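Conserved hypothetical protein (Staphylococcus aureus subsp. aureus, PDB 2AP3) is of unknown function but belongs to a family of putative cell-wall binding lipoproteins and folds as an elongated bundle of long helices. Local coordinates at residues T53-V56 with A62-G65; D76-E81 with N141-L146; F147-Q152 with N161-A166. All blocks are in the same frame, centred on the assembly; numbering follows the deposited sequence.

The three contacts illustrate how a long helical bundle is held together near one end. Along the chain they come in series. Contact 1 closes the turn that joins helix 33-50 to helix 61-96, contact 2 pairs helix 61-96 with helix 109-150, and contact 3 joins the end of helix 109-150 to helix 157-195. Their centres lie 13 to 18 Å apart, all on the same side of the chain's centre. Contacts 1 and 3 meet through Val56 and Leu150, and contacts 2 and 3 through Leu146 with Lys163 and Ser164, whereas contacts 1 and 2 share helix 61-96 without touching. Together they link helix 61-96, helix 109-150, helix 157-195 and the loop that follows helix 33-50.

Contact 1 (T53-V56 with A62-G65); sequences TEDV and AVRG
Asp55 and Val63 meet where the chain reverses between two helices of the bundle, in a helix-loop-helix turn that leads from helix 33-50 into helix 61-96. One methyl of the valine does the touching: CG1 of Val63 lies 3.4 Å from CG of Asp55 and stays within van der Waals range of both carboxylate oxygens. It is brought there because CG1 stands anti to the backbone N (chi1 171°). The polar side of the same pair is bridged by a water, which donates to OD2 of Asp55 and to the main-chain O of Val63.

The loop backbone also runs against Arg64, the next residue of the helix. The carbonyl O of Asp55 receives a CA-H...O contact from CA of Arg64 at 3.5 Å, and O of Val56 lies 3.4 Å from CG of Arg64, against the aliphatic part of that side chain. The guanidinium turns back to the loop, where NE bonds to O of Ser58 and NH2 more weakly to O of Asn57.

Further out, the start of helix 61-96 is held by Asp60, whose OD1 accepts from N of Ala62 and weakly from N of Val63. Val56, whose CB points away from 62-65, packs on Leu71 of the same helix. Of the CA pairs, those of Val56 and Arg64 come nearest, 5.1 Å apart.

Contact 2 (D76-E81 with N141-L146); sequences DDRLKE and NSEKTL
Two salt bridges flanking a leucine join Asp76, Arg78 and Leu79 of helix 61-96 to Lys144, Glu143 and Asn141 of helix 109-150, in a partly buried antiparallel helix pair. The short segments approach to 10.4 Å between axes, with an angle of 161° between their directions, and the gap is spanned by side chains.

The more buried bridge is between Arg78 and Glu143. The guanidinium presents its NH1 and NH2 end to a single oxygen: OE1 of Glu143 lies 3.0 Å from NH1 and 2.9 Å from NH2 of Arg78. This oxygen sits almost in the guanidinium plane, but the carboxylate is rotated 46° from that plane. NH1 reaches OE1 nearly along its C-O axis, and NH2 comes from the anti side, tilted out of the carboxylate plane; both bonds are bent. Both groups are also held from outside the pair: Arg78 NE bonds to OD1 of Asn74, and OE2 of Glu143 has its strongest partner in OH of Tyr171 on helix 157-195. With the charges paired and each group held elsewhere, rotation of the buried carboxylate is probably restricted.

Toward the surface, CG of Lys144 stands anti to the backbone N (chi1 -175°) and the rest of the chain is extended, carrying NZ to 2.8 Å from OD1 of Asp76, on the syn lone pair. A water accepts from NZ and donates to OD2 of Asp76, closing a bridge over the second oxygen.

Beside these pairs, CD1 of Leu79 rests against the amide end of Asn141, and Leu79 also packs on Lys137 and Val140. The result is a leucine between two interhelical salt bridges, in an antiparallel pair of an elongated helical bundle.

Contact 3 (F147-Q152 with N161-A166); sequences FKYLNQ and NEKSKA
Tyr149 swings its ring out toward helix 157-195 with CG anti to the backbone N (chi1 172°), while Lys163 reaches back from that helix as a nearly straight chain that bends only at its last torsion (chi4 -48°). This last bend, about CD-CE, turns NZ away from the ring, while CE itself rests over the face.

The contact is therefore a CH-pi interaction first and a cation-pi interaction second. CE of Lys163 sits 3.6 Å from the ring centroid of Tyr149, displaced toward the CG side of the ring, and its closest atom is CG at 3.4 Å. CD of Lys163 follows alongside, 3.7 Å from CB of Tyr149, so that the aliphatic chain covers the root of the tyrosine as well as its ring. The two side chains cross at about a right angle. NZ of Lys163 is 4.9 Å from the centroid, a distance at which the electrostatic attraction should be modest. Its direction, 23° off the ring normal, keeps it on the same face but displaced toward the rim.

The far end of the ring is fixed independently. OH of Tyr149 is hydrogen-bonded to the main-chain N of Thr156 in the connection between the two helices, and the tyrosine side chain also touches Ala155. The tyrosine thus spans from the end of its own helix to the loop that follows, and this should limit how far the ring can shift beneath the lysine.

Around this surface contact, the neighbouring side chains complete the bundle: Lys163 and Ser164 of helix 157-195 pack on Leu146 of helix 109-150, while Phe147 and Leu150 turn to helix 61-96, against Leu71, Ile72 and Val68.

Contact 1 (T53-V56 with A62-G65)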
ATOM      1  N   THR A  53       4.088 -24.667   8.977  1.00 18.10           N
ATOM      2  CA  THR A  53       3.684 -25.542   7.889  1.00 18.68           C
ATOM      3  C   THR A  53       3.739 -27.011   8.307  1.00 19.35           C
ATOM      4  O   THR A  53       2.849 -27.790   7.984  1.00 20.24           O
ATOM      5  CB  THR A  53       4.551 -25.270   6.618  1.00 18.64           C
ATOM      6  OG1 THR A  53       4.268 -23.961   6.103  1.00 19.08           O
ATOM      7  CG2 THR A  53       4.297 -26.290   5.512  1.00 18.99           C
ATOM      8  N   GLU A  54       4.783 -27.378   9.044  1.00 19.67           N
ATOM      9  CA  GLU A  54       4.916 -28.747   9.540  1.00 20.35           C
ATOM     10  C   GLU A  54       3.834 -29.009  10.594  1.00 18.77           C
ATOM     11  O   GLU A  54       3.086 -30.017  10.543  1.00 19.07           O
ATOM     12  CB  GLU A  54       6.320 -28.941  10.116  1.00 20.39           C
ATOM     13  CG  GLU A  54       6.703 -30.386  10.465  1.00 23.48           C
ATOM     14  CD  GLU A  54       8.102 -30.487  11.083  1.00 25.15           C
ATOM     15  OE1 GLU A  54       9.075 -30.828  10.358  1.00 30.29           O
ATOM     16  OE2 GLU A  54       8.235 -30.211  12.300  1.00 31.64           O
ATOM     17  N   ASP A  55       3.703 -28.064  11.529  1.00 17.22           N
ATOM     18  CA  ASP A  55       2.851 -28.312  12.671  1.00 14.89           C
ATOM     19  C   ASP A  55       1.379 -28.406  12.278  1.00 14.14           C
ATOM     20  O   ASP A  55       0.642 -29.135  12.903  1.00 14.03           O
ATOM     21  CB  ASP A  55       3.053 -27.269  13.778  1.00 14.86           C
ATOM     22  CG  ASP A  55       4.310 -27.491  14.584  1.00 17.00           C
ATOM     23  OD1 ASP A  55       5.035 -28.491  14.347  1.00 16.01           O
ATOM     24  OD2 ASP A  55       4.553 -26.646  15.481  1.00 16.11           O
ATOM     25  N   VAL A  56       0.973 -27.704  11.222  1.00 14.52           N
ATOM     26  CA  VAL A  56      -0.443 -27.713  10.859  1.00 14.45           C
ATOM     27  C   VAL A  56      -0.954 -29.107  10.493  1.00 14.88           C
ATOM     28  O   VAL A  56      -2.168 -29.347  10.530  1.00 15.18           O
ATOM     29  CB  VAL A  56      -0.773 -26.656   9.767  1.00 14.52           C
ATOM     30  CG1 VAL A  56      -0.348 -27.116   8.386  1.00 15.77           C
ATOM     31  CG2 VAL A  56      -2.270 -26.304   9.803  1.00 15.44           C
ATOM     32  N   ALA A  62      -2.259 -31.905  20.038  1.00 12.65           N
ATOM     33  CA  ALA A  62      -1.963 -30.655  20.726  1.00 12.85           C
ATOM     34  C   ALA A  62      -1.093 -29.719  19.880  1.00 12.05           C
ATOM     35  O   ALA A  62      -1.340 -28.522  19.835  1.00 13.15           O
ATOM     36  CB  ALA A  62      -1.303 -30.923  22.053  1.00 11.01           C
ATOM     37  N   VAL A  63      -0.104 -30.281  19.198  1.00 12.32           N
ATOM     38  CA  VAL A  63       0.780 -29.489  18.341  1.00 11.22           C
ATOM     39  C   VAL A  63      -0.014 -28.938  17.179  1.00 10.96           C
ATOM     40  O   VAL A  63       0.075 -27.736  16.839  1.00 11.43           O
ATOM     41  CB  VAL A  63       2.016 -30.315  17.862  1.00 11.80           C
ATOM     42  CG1 VAL A  63       2.798 -29.569  16.804  1.00 12.37           C
ATOM     43  CG2 VAL A  63       2.904 -30.625  19.061  1.00 11.40           C
ATOM     44  N   ARG A  64      -0.823 -29.797  16.580  1.00 11.07           N
ATOM     45  CA  ARG A  64      -1.688 -29.351  15.476  1.00 11.55           C
ATOM     46  C   ARG A  64      -2.662 -28.260  15.904  1.00 11.67           C
ATOM     47  O   ARG A  64      -2.802 -27.235  15.210  1.00 11.20           O
ATOM     48  CB  ARG A  64      -2.427 -30.562  14.898  1.00 12.99           C
ATOM     49  CG  ARG A  64      -3.221 -30.238  13.642  1.00 12.97           C
ATOM     50  CD  ARG A  64      -4.136 -31.393  13.273  1.00 20.31           C
ATOM     51  NE  ARG A  64      -3.385 -32.452  12.636  1.00 23.61           N
ATOM     52  CZ  ARG A  64      -3.897 -33.318  11.768  1.00 24.76           C
ATOM     53  NH1 ARG A  64      -5.178 -33.243  11.432  1.00 24.63           N
ATOM     54  NH2 ARG A  64      -3.114 -34.247  11.235  1.00 23.93           N
ATOM     55  N   GLY A  65      -3.340 -28.462  17.034  1.00 11.02           N
ATOM     56  CA  GLY A  65      -4.323 -27.483  17.483  1.00 11.73           C
ATOM     57  C   GLY A  65      -3.686 -26.149  17.789  1.00 11.03           C
ATOM     58  O   GLY A  65      -4.231 -25.089  17.463  1.00 11.41           O
TER
HETATM   59  O   HOH W   1       2.284 -26.021  17.248  1.00 16.61           O

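Contact 2 (D76-E81 with N141-L146)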
ATOM      1  N   ASP A  76      -4.920 -12.395  12.038  1.00 11.09           N
ATOM      2  CA  ASP A  76      -5.340 -11.173  12.767  1.00 10.88           C
ATOM      3  C   ASP A  76      -4.190 -10.177  12.918  1.00 11.05           C
ATOM      4  O   ASP A  76      -4.376  -8.965  12.750  1.00 11.93           O
ATOM      5  CB  ASP A  76      -5.947 -11.494  14.146  1.00 11.39           C
ATOM      6  CG  ASP A  76      -7.257 -12.206  14.047  1.00 14.34           C
ATOM      7  OD1 ASP A  76      -7.984 -12.038  13.046  1.00 13.46           O
ATOM      8  OD2 ASP A  76      -7.580 -12.940  15.011  1.00 16.74           O
ATOM      9  N   ASP A  77      -3.004 -10.695  13.218  1.00 11.66           N
ATOM     10  CA  ASP A  77      -1.860  -9.843  13.498  1.00 12.34           C
ATOM     11  C   ASP A  77      -1.437  -9.107  12.237  1.00 12.48           C
ATOM     12  O   ASP A  77      -1.078  -7.934  12.277  1.00 12.68           O
ATOM     13  CB  ASP A  77      -0.679 -10.695  14.003  1.00 13.00           C
ATOM     14  CG  ASP A  77      -0.861 -11.177  15.421  1.00 15.32           C
ATOM     15  OD1 ASP A  77      -1.775 -10.702  16.121  1.00 17.25           O
ATOM     16  OD2 ASP A  77      -0.065 -12.077  15.806  1.00 19.44           O
ATOM     17  N   ARG A  78      -1.482  -9.803  11.111  1.00 12.17           N
ATOM     18  CA  ARG A  78      -1.108  -9.170   9.847  1.00 11.75           C
ATOM     19  C   ARG A  78      -2.115  -8.101   9.460  1.00 11.71           C
ATOM     20  O   ARG A  78      -1.747  -6.993   9.081  1.00 12.64           O
ATOM     21  CB  ARG A  78      -0.952 -10.221   8.746  1.00 12.33           C
ATOM     22  CG  ARG A  78       0.324 -11.045   8.938  1.00 11.38           C
ATOM     23  CD  ARG A  78       0.478 -12.130   7.857  1.00 11.98           C
ATOM     24  NE  ARG A  78      -0.483 -13.229   7.985  1.00 11.40           N
ATOM     25  CZ  ARG A  78      -1.191 -13.733   6.979  1.00 14.40           C
ATOM     26  NH1 ARG A  78      -1.065 -13.256   5.744  1.00 13.26           N
ATOM     27  NH2 ARG A  78      -2.024 -14.745   7.215  1.00 13.50           N
ATOM     28  N   LEU A  79      -3.404  -8.408   9.603  1.00 10.99           N
ATOM     29  CA  LEU A  79      -4.411  -7.387   9.345  1.00 11.47           C
ATOM     30  C   LEU A  79      -4.290  -6.177  10.273  1.00 12.02           C
ATOM     31  O   LEU A  79      -4.463  -5.017   9.836  1.00 11.76           O
ATOM     32  CB  LEU A  79      -5.805  -8.001   9.476  1.00 11.36           C
ATOM     33  CG  LEU A  79      -6.179  -8.979   8.372  1.00  9.99           C
ATOM     34  CD1 LEU A  79      -7.391  -9.831   8.768  1.00 13.70           C
ATOM     35  CD2 LEU A  79      -6.432  -8.246   7.009  1.00 12.13           C
ATOM     36  N   LYS A  80      -3.990  -6.419  11.539  1.00 11.18           N
ATOM     37  CA  LYS A  80      -3.874  -5.325  12.500  1.00 12.69           C
ATOM     38  C   LYS A  80      -2.682  -4.438  12.109  1.00 12.01           C
ATOM     39  O   LYS A  80      -2.787  -3.193  12.060  1.00 12.95           O
ATOM     40  CB  LYS A  80      -3.714  -5.882  13.910  1.00 13.08           C
ATOM     41  CG  LYS A  80      -3.612  -4.825  15.015  1.00 16.75           C
ATOM     42  CD  LYS A  80      -4.821  -3.887  15.021  1.00 18.45           C
ATOM     43  CE  LYS A  80      -6.104  -4.653  15.356  1.00 21.12           C
ATOM     44  NZ  LYS A  80      -7.351  -3.806  15.321  1.00 24.80           N
ATOM     45  N   GLU A  81      -1.541  -5.059  11.820  1.00 12.36           N
ATOM     46  CA  GLU A  81      -0.386  -4.282  11.389  1.00 12.95           C
ATOM     47  C   GLU A  81      -0.704  -3.501  10.109  1.00 12.48           C
ATOM     48  O   GLU A  81      -0.341  -2.325   9.979  1.00 13.11           O
ATOM     49  CB  GLU A  81       0.836  -5.213  11.227  1.00 13.46           C
ATOM     50  CG  GLU A  81       2.159  -4.504  10.998  1.00 16.73           C
ATOM     51  CD  GLU A  81       2.552  -3.501  12.086  1.00 18.88           C
ATOM     52  OE1 GLU A  81       2.201  -3.659  13.288  1.00 20.44           O
ATOM     53  OE2 GLU A  81       3.271  -2.558  11.723  1.00 24.06           O
ATOM     54  N   ASN A 141      -7.956 -12.301   5.004  1.00 12.08           N
ATOM     55  CA  ASN A 141      -9.190 -12.811   5.564  1.00 12.54           C
ATOM     56  C   ASN A 141      -9.565 -14.189   5.030  1.00 12.60           C
ATOM     57  O   ASN A 141     -10.067 -15.005   5.796  1.00 13.30           O
ATOM     58  CB  ASN A 141     -10.313 -11.802   5.400  1.00 12.15           C
ATOM     59  CG  ASN A 141     -10.268 -10.711   6.475  1.00 12.37           C
ATOM     60  OD1 ASN A 141     -10.152  -9.496   6.190  1.00 14.84           O
ATOM     61  ND2 ASN A 141     -10.359 -11.138   7.717  1.00 10.70           N
ATOM     62  N   SER A 142      -9.287 -14.468   3.750  1.00 12.06           N
ATOM     63  CA  SER A 142      -9.618 -15.802   3.194  1.00 11.87           C
ATOM     64  C   SER A 142      -8.705 -16.911   3.758  1.00 12.17           C
ATOM     65  O   SER A 142      -9.122 -18.077   3.870  1.00 13.25           O
ATOM     66  CB  SER A 142      -9.628 -15.793   1.662  1.00 12.57           C
ATOM     67  OG  SER A 142      -8.328 -15.583   1.183  1.00 12.92           O
ATOM     68  N   GLU A 143      -7.497 -16.525   4.180  1.00 11.65           N
ATOM     69  CA  GLU A 143      -6.602 -17.447   4.907  1.00 12.89           C
ATOM     70  C   GLU A 143      -7.223 -17.737   6.271  1.00 12.46           C
ATOM     71  O   GLU A 143      -7.358 -18.901   6.671  1.00 12.78           O
ATOM     72  CB  GLU A 143      -5.196 -16.855   5.050  1.00 12.79           C
ATOM     73  CG  GLU A 143      -4.435 -16.868   3.696  1.00 12.96           C
ATOM     74  CD  GLU A 143      -3.139 -16.069   3.646  1.00 17.45           C
ATOM     75  OE1 GLU A 143      -2.903 -15.204   4.499  1.00 18.11           O
ATOM     76  OE2 GLU A 143      -2.366 -16.283   2.672  1.00 23.54           O
ATOM     77  N   LYS A 144      -7.608 -16.666   6.967  1.00 11.54           N
ATOM     78  CA  LYS A 144      -8.277 -16.800   8.251  1.00 12.31           C
ATOM     79  C   LYS A 144      -9.499 -17.742   8.179  1.00 11.60           C
ATOM     80  O   LYS A 144      -9.697 -18.595   9.043  1.00 13.08           O
ATOM     81  CB  LYS A 144      -8.614 -15.442   8.857  1.00 11.90           C
ATOM     82  CG  LYS A 144      -9.226 -15.578  10.283  1.00 12.36           C
ATOM     83  CD  LYS A 144      -9.501 -14.230  10.976  1.00 12.04           C
ATOM     84  CE  LYS A 144     -10.334 -14.410  12.260  1.00 14.61           C
ATOM     85  NZ  LYS A 144     -10.577 -13.070  12.879  1.00 13.48           N
ATOM     86  N   THR A 145     -10.306 -17.601   7.129  1.00 12.55           N
ATOM     87  CA  THR A 145     -11.468 -18.466   6.927  1.00 12.99           C
ATOM     88  C   THR A 145     -11.058 -19.952   6.840  1.00 12.68           C
ATOM     89  O   THR A 145     -11.691 -20.814   7.444  1.00 14.18           O
ATOM     90  CB  THR A 145     -12.210 -18.007   5.675  1.00 13.17           C
ATOM     91  OG1 THR A 145     -12.754 -16.713   5.937  1.00 15.49           O
ATOM     92  CG2 THR A 145     -13.326 -18.951   5.304  1.00 14.56           C
ATOM     93  N   LEU A 146      -9.984 -20.233   6.110  1.00 13.14           N
ATOM     94  CA  LEU A 146      -9.490 -21.614   6.071  1.00 13.08           C
ATOM     95  C   LEU A 146      -9.048 -22.058   7.468  1.00 11.95           C
ATOM     96  O   LEU A 146      -9.370 -23.171   7.884  1.00 12.77           O
ATOM     97  CB  LEU A 146      -8.364 -21.763   5.066  1.00 13.17           C
ATOM     98  CG  LEU A 146      -7.575 -23.084   5.077  1.00 13.48           C
ATOM     99  CD1 LEU A 146      -8.519 -24.289   4.889  1.00 14.73           C
ATOM    100  CD2 LEU A 146      -6.468 -23.092   4.036  1.00 14.82           C
TER
HETATM  101  O   HOH W   2      -9.830 -14.271  15.746  1.00 21.72           O

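Contact 3 (F147-Q152 with N161-A166)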
ATOM      1  N   PHE A 147      -8.320 -21.209   8.182  1.00 11.86           N
ATOM      2  CA  PHE A 147      -7.820 -21.647   9.494  1.00 11.80           C
ATOM      3  C   PHE A 147      -8.933 -21.885  10.504  1.00 12.58           C
ATOM      4  O   PHE A 147      -8.847 -22.844  11.298  1.00 12.98           O
ATOM      5  CB  PHE A 147      -6.747 -20.688  10.038  1.00 12.43           C
ATOM      6  CG  PHE A 147      -5.614 -20.438   9.079  1.00 12.54           C
ATOM      7  CD1 PHE A 147      -5.108 -21.460   8.283  1.00 14.80           C
ATOM      8  CD2 PHE A 147      -5.075 -19.159   8.952  1.00 13.48           C
ATOM      9  CE1 PHE A 147      -4.058 -21.230   7.359  1.00 13.19           C
ATOM     10  CE2 PHE A 147      -4.034 -18.910   8.030  1.00 12.35           C
ATOM     11  CZ  PHE A 147      -3.516 -19.961   7.246  1.00 13.70           C
ATOM     12  N   LYS A 148      -9.976 -21.055  10.468  1.00 12.15           N
ATOM     13  CA  LYS A 148     -11.141 -21.274  11.327  1.00 13.01           C
ATOM     14  C   LYS A 148     -11.809 -22.612  11.019  1.00 13.76           C
ATOM     15  O   LYS A 148     -12.257 -23.326  11.930  1.00 13.67           O
ATOM     16  CB  LYS A 148     -12.143 -20.149  11.178  1.00 12.29           C
ATOM     17  CG  LYS A 148     -11.728 -18.878  11.902  1.00 13.66           C
ATOM     18  CD  LYS A 148     -12.845 -17.783  11.871  1.00 14.16           C
ATOM     19  CE  LYS A 148     -14.188 -18.219  12.501  1.00 16.68           C
ATOM     20  NZ  LYS A 148     -15.206 -17.141  12.362  1.00 18.36           N
ATOM     21  N   TYR A 149     -11.862 -22.960   9.733  1.00 13.73           N
ATOM     22  CA  TYR A 149     -12.422 -24.245   9.336  1.00 14.84           C
ATOM     23  C   TYR A 149     -11.614 -25.406   9.932  1.00 14.78           C
ATOM     24  O   TYR A 149     -12.162 -26.401  10.393  1.00 15.79           O
ATOM     25  CB  TYR A 149     -12.520 -24.305   7.810  1.00 15.90           C
ATOM     26  CG  TYR A 149     -12.907 -25.659   7.256  1.00 16.29           C
ATOM     27  CD1 TYR A 149     -14.193 -26.167   7.419  1.00 18.45           C
ATOM     28  CD2 TYR A 149     -11.982 -26.418   6.554  1.00 17.67           C
ATOM     29  CE1 TYR A 149     -14.536 -27.408   6.906  1.00 18.62           C
ATOM     30  CE2 TYR A 149     -12.325 -27.672   6.021  1.00 19.75           C
ATOM     31  CZ  TYR A 149     -13.610 -28.155   6.209  1.00 19.49           C
ATOM     32  OH  TYR A 149     -13.981 -29.391   5.707  1.00 20.81           O
ATOM     33  N   LEU A 150     -10.299 -25.253   9.984  1.00 13.35           N
ATOM     34  CA  LEU A 150      -9.473 -26.288  10.627  1.00 13.66           C
ATOM     35  C   LEU A 150      -9.662 -26.389  12.146  1.00 15.90           C
ATOM     36  O   LEU A 150      -9.302 -27.429  12.729  1.00 15.95           O
ATOM     37  CB  LEU A 150      -7.979 -26.021  10.372  1.00 13.35           C
ATOM     38  CG  LEU A 150      -7.514 -25.902   8.914  1.00 13.52           C
ATOM     39  CD1 LEU A 150      -6.054 -25.549   8.853  1.00 12.83           C
ATOM     40  CD2 LEU A 150      -7.767 -27.195   8.152  1.00 16.26           C
ATOM     41  N   ASN A 151     -10.147 -25.312  12.783  1.00 17.14           N
ATOM     42  CA  ASN A 151     -10.282 -25.186  14.269  1.00 19.69           C
ATOM     43  C   ASN A 151     -11.614 -25.726  14.803  1.00 21.48           C
ATOM     44  O   ASN A 151     -12.028 -25.450  15.955  1.00 23.71           O
ATOM     45  CB  ASN A 151     -10.113 -23.714  14.705  1.00 19.36           C
ATOM     46  CG  ASN A 151      -9.853 -23.556  16.206  1.00 20.63           C
ATOM     47  OD1 ASN A 151      -9.110 -24.345  16.819  1.00 23.41           O
ATOM     48  ND2 ASN A 151     -10.452 -22.537  16.805  1.00 23.40           N
ATOM     49  N   GLN A 152     -12.314 -26.467  13.958  1.00 22.14           N
ATOM     50  CA  GLN A 152     -13.490 -27.198  14.411  1.00 22.78           C
ATOM     51  C   GLN A 152     -13.329 -28.658  14.082  1.00 21.95           C
ATOM     52  O   GLN A 152     -12.508 -29.027  13.252  1.00 21.67           O
ATOM     53  CB  GLN A 152     -14.765 -26.675  13.755  1.00 23.59           C
ATOM     54  CG  GLN A 152     -14.570 -25.982  12.405  1.00 28.22           C
ATOM     55  CD  GLN A 152     -14.917 -26.838  11.190  1.00 32.02           C
ATOM     56  OE1 GLN A 152     -14.455 -27.984  11.024  1.00 31.81           O
ATOM     57  NE2 GLN A 152     -15.708 -26.252  10.295  1.00 35.20           N
ATOM     58  N   ASN A 161      -9.550 -27.951   0.274  1.00 16.58           N
ATOM     59  CA  ASN A 161      -9.268 -27.609  -1.116  1.00 17.74           C
ATOM     60  C   ASN A 161     -10.154 -26.489  -1.624  1.00 18.67           C
ATOM     61  O   ASN A 161      -9.688 -25.602  -2.322  1.00 19.77           O
ATOM     62  CB  ASN A 161      -9.413 -28.839  -2.013  1.00 17.55           C
ATOM     63  CG  ASN A 161      -8.341 -29.881  -1.754  1.00 17.76           C
ATOM     64  OD1 ASN A 161      -7.364 -29.629  -1.052  1.00 18.35           O
ATOM     65  ND2 ASN A 161      -8.523 -31.069  -2.325  1.00 18.16           N
ATOM     66  N   GLU A 162     -11.420 -26.527  -1.226  1.00 20.60           N
ATOM     67  CA  GLU A 162     -12.416 -25.542  -1.655  1.00 22.73           C
ATOM     68  C   GLU A 162     -12.073 -24.174  -1.094  1.00 22.56           C
ATOM     69  O   GLU A 162     -12.230 -23.152  -1.764  1.00 24.15           O
ATOM     70  CB  GLU A 162     -13.799 -25.979  -1.180  1.00 22.61           C
ATOM     71  CG  GLU A 162     -14.953 -25.055  -1.587  1.00 25.86           C
ATOM     72  CD  GLU A 162     -16.267 -25.461  -0.941  1.00 25.48           C
ATOM     73  OE1 GLU A 162     -16.353 -26.583  -0.387  1.00 33.14           O
ATOM     74  OE2 GLU A 162     -17.220 -24.650  -0.981  1.00 32.40           O
ATOM     75  N   LYS A 163     -11.576 -24.145   0.131  1.00 22.50           N
ATOM     76  CA  LYS A 163     -11.190 -22.868   0.728  1.00 22.78           C
ATOM     77  C   LYS A 163      -9.855 -22.354   0.209  1.00 22.46           C
ATOM     78  O   LYS A 163      -9.616 -21.132   0.149  1.00 22.26           O
ATOM     79  CB  LYS A 163     -11.235 -22.984   2.247  1.00 22.74           C
ATOM     80  CG  LYS A 163     -12.662 -23.216   2.699  1.00 24.22           C
ATOM     81  CD  LYS A 163     -12.808 -23.540   4.160  1.00 26.16           C
ATOM     82  CE  LYS A 163     -14.161 -24.203   4.449  1.00 28.80           C
ATOM     83  NZ  LYS A 163     -15.344 -23.520   3.851  1.00 28.41           N
ATOM     84  N   SER A 164      -8.989 -23.293  -0.172  1.00 21.76           N
ATOM     85  CA  SER A 164      -7.691 -23.001  -0.755  1.00 22.29           C
ATOM     86  C   SER A 164      -7.784 -22.326  -2.126  1.00 22.62           C
ATOM     87  O   SER A 164      -7.076 -21.358  -2.392  1.00 22.89           O
ATOM     88  CB  SER A 164      -6.896 -24.283  -0.890  1.00 22.15           C
ATOM     89  OG  SER A 164      -6.393 -24.678   0.362  1.00 21.89           O
ATOM     90  N   LYS A 165      -8.635 -22.856  -3.000  1.00 23.31           N
ATOM     91  CA  LYS A 165      -8.843 -22.215  -4.313  1.00 24.12           C
ATOM     92  C   LYS A 165      -9.248 -20.729  -4.198  1.00 22.92           C
ATOM     93  O   LYS A 165      -8.758 -19.888  -4.968  1.00 22.63           O
ATOM     94  CB  LYS A 165      -9.800 -23.021  -5.222  1.00 24.11           C
ATOM     95  CG  LYS A 165     -11.107 -23.491  -4.583  1.00 26.28           C
ATOM     96  CD  LYS A 165     -12.171 -23.919  -5.604  1.00 26.01           C
ATOM     97  CE  LYS A 165     -13.398 -24.522  -4.903  1.00 27.83           C
ATOM     98  NZ  LYS A 165     -14.652 -24.482  -5.705  1.00 29.58           N
ATOM     99  N   ALA A 166     -10.101 -20.399  -3.224  1.00 21.89           N
ATOM    100  CA  ALA A 166     -10.504 -19.004  -2.990  1.00 20.52           C
ATOM    101  C   ALA A 166      -9.310 -18.128  -2.579  1.00 19.07           C
ATOM    102  O   ALA A 166      -9.158 -17.005  -3.077  1.00 18.24           O
ATOM    103  CB  ALA A 166     -11.587 -18.932  -1.951  1.00 21.33           C
TER